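Local coordinates for sarcosine oxidase (Pyrococcus horikoshii, PDB 1Y56), which probably oxidises L-proline as the FAD-containing beta subunit of an L-proline dehydrogenase complex that also binds FMN, at residues Gln53-Lys65 with Asn103-Lys115. Residues are numbered along the deposited sequence; the frame is centred on the assembly and turned at random.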
loop_
_atom_site.group_PDB
_atom_site.type_symbol
_atom_site.label_atom_id
_atom_site.label_comp_id
_atom_site.label_asym_id
_atom_site.label_seq_id
_atom_site.Cartn_x
_atom_site.Cartn_y
_atom_site.Cartn_z
ATOM N N GLN B 53 -0.363 -37.968 49.227
ATOM C CA GLN B 53 0.445 -39.164 49.535
ATOM C C GLN B 53 -0.296 -40.457 49.178
ATOM O O GLN B 53 0.249 -41.547 49.337
ATOM C CB GLN B 53 0.850 -39.205 51.014
ATOM C CG GLN B 53 1.684 -38.035 51.497
ATOM C CD GLN B 53 1.555 -37.815 52.991
ATOM O OE1 GLN B 53 2.478 -38.123 53.753
ATOM N NE2 GLN B 53 0.404 -37.293 53.425
ATOM N N GLN B 54 -1.540 -40.328 48.714
ATOM C CA GLN B 54 -2.371 -41.478 48.357
ATOM C C GLN B 54 -2.057 -41.993 46.947
ATOM O O GLN B 54 -2.760 -41.710 45.980
ATOM C CB GLN B 54 -3.855 -41.155 48.528
ATOM C CG GLN B 54 -4.256 -40.876 49.968
ATOM C CD GLN B 54 -5.737 -40.588 50.116
ATOM O OE1 GLN B 54 -6.579 -41.450 49.865
ATOM N NE2 GLN B 54 -6.063 -39.365 50.526
ATOM N N PHE B 55 -0.962 -42.743 46.864
ATOM C CA PHE B 55 -0.518 -43.421 45.657
ATOM C C PHE B 55 -0.640 -44.934 45.878
ATOM O O PHE B 55 -1.072 -45.369 46.953
ATOM C CB PHE B 55 0.907 -42.988 45.316
ATOM C CG PHE B 55 0.982 -41.608 44.732
ATOM C CD1 PHE B 55 0.867 -40.480 45.548
ATOM C CD2 PHE B 55 1.147 -41.429 43.362
ATOM C CE1 PHE B 55 0.922 -39.185 45.004
ATOM C CE2 PHE B 55 1.208 -40.153 42.804
ATOM C CZ PHE B 55 1.093 -39.026 43.621
ATOM N N ASN B 56 -0.270 -45.730 44.877
ATOM C CA ASN B 56 -0.651 -47.140 44.858
ATOM C C ASN B 56 0.501 -48.102 44.790
ATOM O O ASN B 56 0.331 -49.262 44.407
ATOM C CB ASN B 56 -1.590 -47.369 43.695
ATOM C CG ASN B 56 -2.742 -46.416 43.731
ATOM O OD1 ASN B 56 -3.298 -46.157 44.802
ATOM N ND2 ASN B 56 -3.093 -45.849 42.578
ATOM N N ASP B 57 1.671 -47.619 45.171
ATOM C CA ASP B 57 2.874 -48.417 45.120
ATOM C C ASP B 57 3.852 -47.833 46.113
ATOM O O ASP B 57 3.774 -46.660 46.473
ATOM C CB ASP B 57 3.462 -48.382 43.722
ATOM C CG ASP B 57 3.683 -46.974 43.232
ATOM O OD1 ASP B 57 4.848 -46.500 43.354
ATOM O OD2 ASP B 57 2.694 -46.340 42.761
ATOM N N GLU B 58 4.774 -48.665 46.555
ATOM C CA GLU B 58 5.632 -48.316 47.659
ATOM C C GLU B 58 6.448 -47.060 47.394
ATOM O O GLU B 58 6.407 -46.134 48.186
ATOM C CB GLU B 58 6.517 -49.504 47.999
ATOM C CG GLU B 58 7.769 -49.159 48.742
ATOM C CD GLU B 58 8.495 -50.390 49.191
ATOM O OE1 GLU B 58 8.058 -51.497 48.794
ATOM O OE2 GLU B 58 9.478 -50.254 49.956
ATOM N N ALA B 59 7.162 -47.018 46.274
ATOM C CA ALA B 59 8.092 -45.928 46.008
ATOM C C ALA B 59 7.409 -44.566 46.075
ATOM O O ALA B 59 7.853 -43.679 46.807
ATOM C CB ALA B 59 8.795 -46.123 44.658
ATOM N N ASN B 60 6.318 -44.417 45.326
ATOM C CA ASN B 60 5.587 -43.150 45.272
ATOM C C ASN B 60 5.064 -42.726 46.641
ATOM O O ASN B 60 5.050 -41.540 46.973
ATOM C CB ASN B 60 4.421 -43.229 44.280
ATOM C CG ASN B 60 4.866 -43.175 42.829
ATOM O OD1 ASN B 60 5.679 -42.343 42.434
ATOM N ND2 ASN B 60 4.311 -44.062 42.021
ATOM N N VAL B 61 4.631 -43.704 47.426
ATOM C CA VAL B 61 4.089 -43.441 48.745
ATOM C C VAL B 61 5.191 -42.973 49.689
ATOM O O VAL B 61 4.980 -42.031 50.470
ATOM C CB VAL B 61 3.345 -44.666 49.299
ATOM C CG1 VAL B 61 3.159 -44.569 50.807
ATOM C CG2 VAL B 61 2.000 -44.832 48.589
ATOM N N ARG B 62 6.363 -43.604 49.605
ATOM C CA ARG B 62 7.504 -43.204 50.432
ATOM C C ARG B 62 8.001 -41.820 50.026
ATOM O O ARG B 62 8.226 -40.962 50.880
ATOM C CB ARG B 62 8.653 -44.220 50.374
ATOM C CG ARG B 62 8.243 -45.686 50.389
ATOM C CD ARG B 62 9.037 -46.496 51.397
ATOM N NE ARG B 62 10.430 -46.074 51.498
ATOM C CZ ARG B 62 11.458 -46.736 50.975
ATOM N NH1 ARG B 62 11.261 -47.864 50.300
ATOM N NH2 ARG B 62 12.690 -46.261 51.116
ATOM N N VAL B 63 8.157 -41.607 48.723
ATOM C CA VAL B 63 8.570 -40.316 48.194
ATOM C C VAL B 63 7.613 -39.181 48.617
ATOM O O VAL B 63 8.053 -38.119 49.054
ATOM C CB VAL B 63 8.721 -40.374 46.663
ATOM C CG1 VAL B 63 8.975 -38.995 46.078
ATOM C CG2 VAL B 63 9.840 -41.319 46.282
ATOM N N MET B 64 6.311 -39.414 48.503
ATOM C CA MET B 64 5.331 -38.407 48.889
ATOM C C MET B 64 5.223 -38.182 50.403
ATOM O O MET B 64 5.008 -37.048 50.855
ATOM C CB MET B 64 3.964 -38.697 48.264
ATOM C CG MET B 64 3.898 -38.301 46.792
ATOM S SD MET B 64 4.728 -36.721 46.411
ATOM C CE MET B 64 3.722 -35.580 47.375
ATOM N N LYS B 65 5.378 -39.256 51.180
ATOM C CA LYS B 65 5.480 -39.132 52.626
ATOM C C LYS B 65 6.642 -38.193 52.935
ATOM O O LYS B 65 6.496 -37.214 53.669
ATOM C CB LYS B 65 5.718 -40.490 53.288
ATOM C CG LYS B 65 5.529 -40.465 54.803
ATOM C CD LYS B 65 6.579 -41.290 55.560
ATOM C CE LYS B 65 5.989 -41.936 56.835
ATOM N NZ LYS B 65 5.267 -41.025 57.787
ATOM N N ASN B 103 -5.318 -50.187 48.107
ATOM C CA ASN B 103 -4.401 -49.034 48.029
ATOM C C ASN B 103 -4.021 -48.471 49.387
ATOM O O ASN B 103 -2.871 -48.082 49.601
ATOM C CB ASN B 103 -5.016 -47.877 47.233
ATOM C CG ASN B 103 -5.378 -48.252 45.818
ATOM O OD1 ASN B 103 -4.922 -49.265 45.284
ATOM N ND2 ASN B 103 -6.206 -47.417 45.191
ATOM N N ILE B 104 -5.013 -48.394 50.279
ATOM C CA ILE B 104 -4.855 -47.822 51.613
ATOM C C ILE B 104 -3.916 -48.703 52.406
ATOM O O ILE B 104 -3.014 -48.219 53.109
ATOM C CB ILE B 104 -6.210 -47.698 52.355
ATOM C CG1 ILE B 104 -7.117 -46.656 51.679
ATOM C CG2 ILE B 104 -5.996 -47.331 53.834
ATOM C CD1 ILE B 104 -8.630 -46.821 51.998
ATOM N N GLU B 105 -4.133 -50.006 52.264
ATOM C CA GLU B 105 -3.318 -51.003 52.919
ATOM C C GLU B 105 -1.845 -50.756 52.622
ATOM O O GLU B 105 -1.028 -50.702 53.544
ATOM C CB GLU B 105 -3.738 -52.399 52.481
ATOM C CG GLU B 105 -3.175 -53.516 53.355
ATOM C CD GLU B 105 -3.849 -54.864 53.111
ATOM O OE1 GLU B 105 -3.163 -55.902 53.305
ATOM O OE2 GLU B 105 -5.052 -54.882 52.721
ATOM N N ILE B 106 -1.516 -50.569 51.343
ATOM C CA ILE B 106 -0.126 -50.338 50.964
ATOM C C ILE B 106 0.351 -48.963 51.471
ATOM O O ILE B 106 1.482 -48.841 51.948
ATOM C CB ILE B 106 0.218 -50.674 49.420
ATOM C CG1 ILE B 106 0.797 -49.487 48.654
ATOM C CG2 ILE B 106 -0.917 -51.369 48.655
ATOM C CD1 ILE B 106 2.312 -49.452 48.727
ATOM N N GLN B 107 -0.526 -47.957 51.402
ATOM C CA GLN B 107 -0.249 -46.625 51.975
ATOM C C GLN B 107 0.132 -46.706 53.450
ATOM O O GLN B 107 1.161 -46.167 53.867
ATOM C CB GLN B 107 -1.455 -45.701 51.815
ATOM C CG GLN B 107 -1.492 -44.978 50.485
ATOM C CD GLN B 107 -2.899 -44.637 50.035
ATOM O OE1 GLN B 107 -3.713 -44.131 50.803
ATOM N NE2 GLN B 107 -3.190 -44.917 48.780
ATOM N N ASN B 108 -0.701 -47.397 54.226
ATOM C CA ASN B 108 -0.451 -47.585 55.651
ATOM C C ASN B 108 0.907 -48.206 55.983
ATOM O O ASN B 108 1.656 -47.626 56.770
ATOM C CB ASN B 108 -1.599 -48.339 56.326
ATOM C CG ASN B 108 -2.882 -47.516 56.383
ATOM O OD1 ASN B 108 -3.974 -48.063 56.371
ATOM N ND2 ASN B 108 -2.751 -46.199 56.437
ATOM N N LYS B 109 1.228 -49.346 55.359
ATOM C CA LYS B 109 2.510 -50.054 55.569
ATOM C C LYS B 109 3.672 -49.088 55.613
ATOM O O LYS B 109 4.569 -49.233 56.427
ATOM C CB LYS B 109 2.788 -51.109 54.473
ATOM C CG LYS B 109 1.639 -52.114 54.160
ATOM C CD LYS B 109 1.648 -53.399 55.051
ATOM C CE LYS B 109 0.232 -54.035 55.229
ATOM N NZ LYS B 109 -0.205 -54.921 54.081
ATOM N N PHE B 110 3.630 -48.085 54.745
ATOM C CA PHE B 110 4.730 -47.159 54.604
ATOM C C PHE B 110 4.507 -45.818 55.294
ATOM O O PHE B 110 5.154 -44.824 54.971
ATOM C CB PHE B 110 5.108 -47.042 53.132
ATOM C CG PHE B 110 5.493 -48.356 52.541
ATOM C CD1 PHE B 110 6.762 -48.894 52.775
ATOM C CD2 PHE B 110 4.570 -49.102 51.806
ATOM C CE1 PHE B 110 7.127 -50.146 52.266
ATOM C CE2 PHE B 110 4.916 -50.359 51.281
ATOM C CZ PHE B 110 6.201 -50.885 51.517
ATOM N N GLY B 111 3.609 -45.805 56.271
ATOM C CA GLY B 111 3.479 -44.671 57.170
ATOM C C GLY B 111 2.618 -43.530 56.667
ATOM O O GLY B 111 2.753 -42.387 57.116
ATOM N N VAL B 112 1.729 -43.827 55.730
ATOM C CA VAL B 112 0.747 -42.853 55.303
ATOM C C VAL B 112 -0.600 -43.314 55.852
ATOM O O VAL B 112 -1.218 -44.233 55.299
ATOM C CB VAL B 112 0.743 -42.679 53.773
ATOM C CG1 VAL B 112 -0.483 -41.882 53.309
ATOM C CG2 VAL B 112 2.037 -42.005 53.325
ATOM N N PRO B 113 -1.057 -42.675 56.951
ATOM C CA PRO B 113 -2.202 -43.164 57.707
ATOM C C PRO B 113 -3.539 -42.782 57.072
ATOM O O PRO B 113 -4.317 -42.049 57.673
ATOM C CB PRO B 113 -2.022 -42.493 59.073
ATOM C CG PRO B 113 -1.346 -41.221 58.780
ATOM C CD PRO B 113 -0.519 -41.425 57.526
ATOM N N THR B 114 -3.804 -43.289 55.871
ATOM C CA THR B 114 -5.085 -43.067 55.201
ATOM C C THR B 114 -6.172 -43.949 55.831
ATOM O O THR B 114 -5.898 -45.085 56.214
ATOM C CB THR B 114 -4.967 -43.364 53.686
ATOM O OG1 THR B 114 -3.779 -42.750 53.166
ATOM C CG2 THR B 114 -6.185 -42.859 52.924
ATOM N N LYS B 115 -7.390 -43.426 55.943
ATOM C CA LYS B 115 -8.536 -44.217 56.403
ATOM C C LYS B 115 -9.554 -44.383 55.286
ATOM O O LYS B 115 -9.783 -43.455 54.508
ATOM C CB LYS B 115 -9.266 -43.552 57.582
ATOM C CG LYS B 115 -8.389 -42.887 58.632
ATOM C CD LYS B 115 -9.216 -42.355 59.786
ATOM C CE LYS B 115 -9.979 -41.102 59.414
ATOM N NZ LYS B 115 -10.732 -40.542 60.564
HETATM O O HOH W 1 -6.238 -44.222 48.566
#
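Gln107 reaches from helix 94-109 into the loop before helix 58-78, and both ends of its amide are bonded. Its NE2 donates to Phe55 O at 2.8 Å, with an N-H...O angle of 157°. NE2 also donates to a water, which in turn donates to Gln54 OE1. On the other side of the amide, OE1 accepts from Thr114 OG1 at 2.7 Å, in the carbonyl plane and on a lone pair. These three bonds fix the rotation of a buried amide. Gln54 lays its CB and CG against Gln107 OE1, the two amide planes 58° apart. The amide of Gln54 is bonded further to Ser138 through OE1 and to Asp143 through NE2.

A second crossing bond lies at the other end. Lys65 NZ donates to Gly111 O at 2.9 Å, just where a Schellman motif closes helix 94-109; Glu69 is a long, weak ion partner of the same amine. Between the two bonds Val61 and Val112 form a small apolar core. Val61 CG1, anti to its own backbone N (chi1 162°), meets Val112 CG2 at 3.8 Å and Phe110 CB. At the margin, Glu58 runs extended over one face of the Phe110 ring, with CG 3.8 Å from the centroid in a CH-pi contact. The Glu58 carboxylate salt-bridges Arg62 NH1 in the same helix, through a weak hydrogen bond.

The chemistry implies a joint pinned at two backbone carbonyls. Gln107 ties the loop carrying Phe55, whose side chain lies about 7 Å from FAD, to helix 94-109; Lys65 ties helix 58-78 to the turn after helix 94-109.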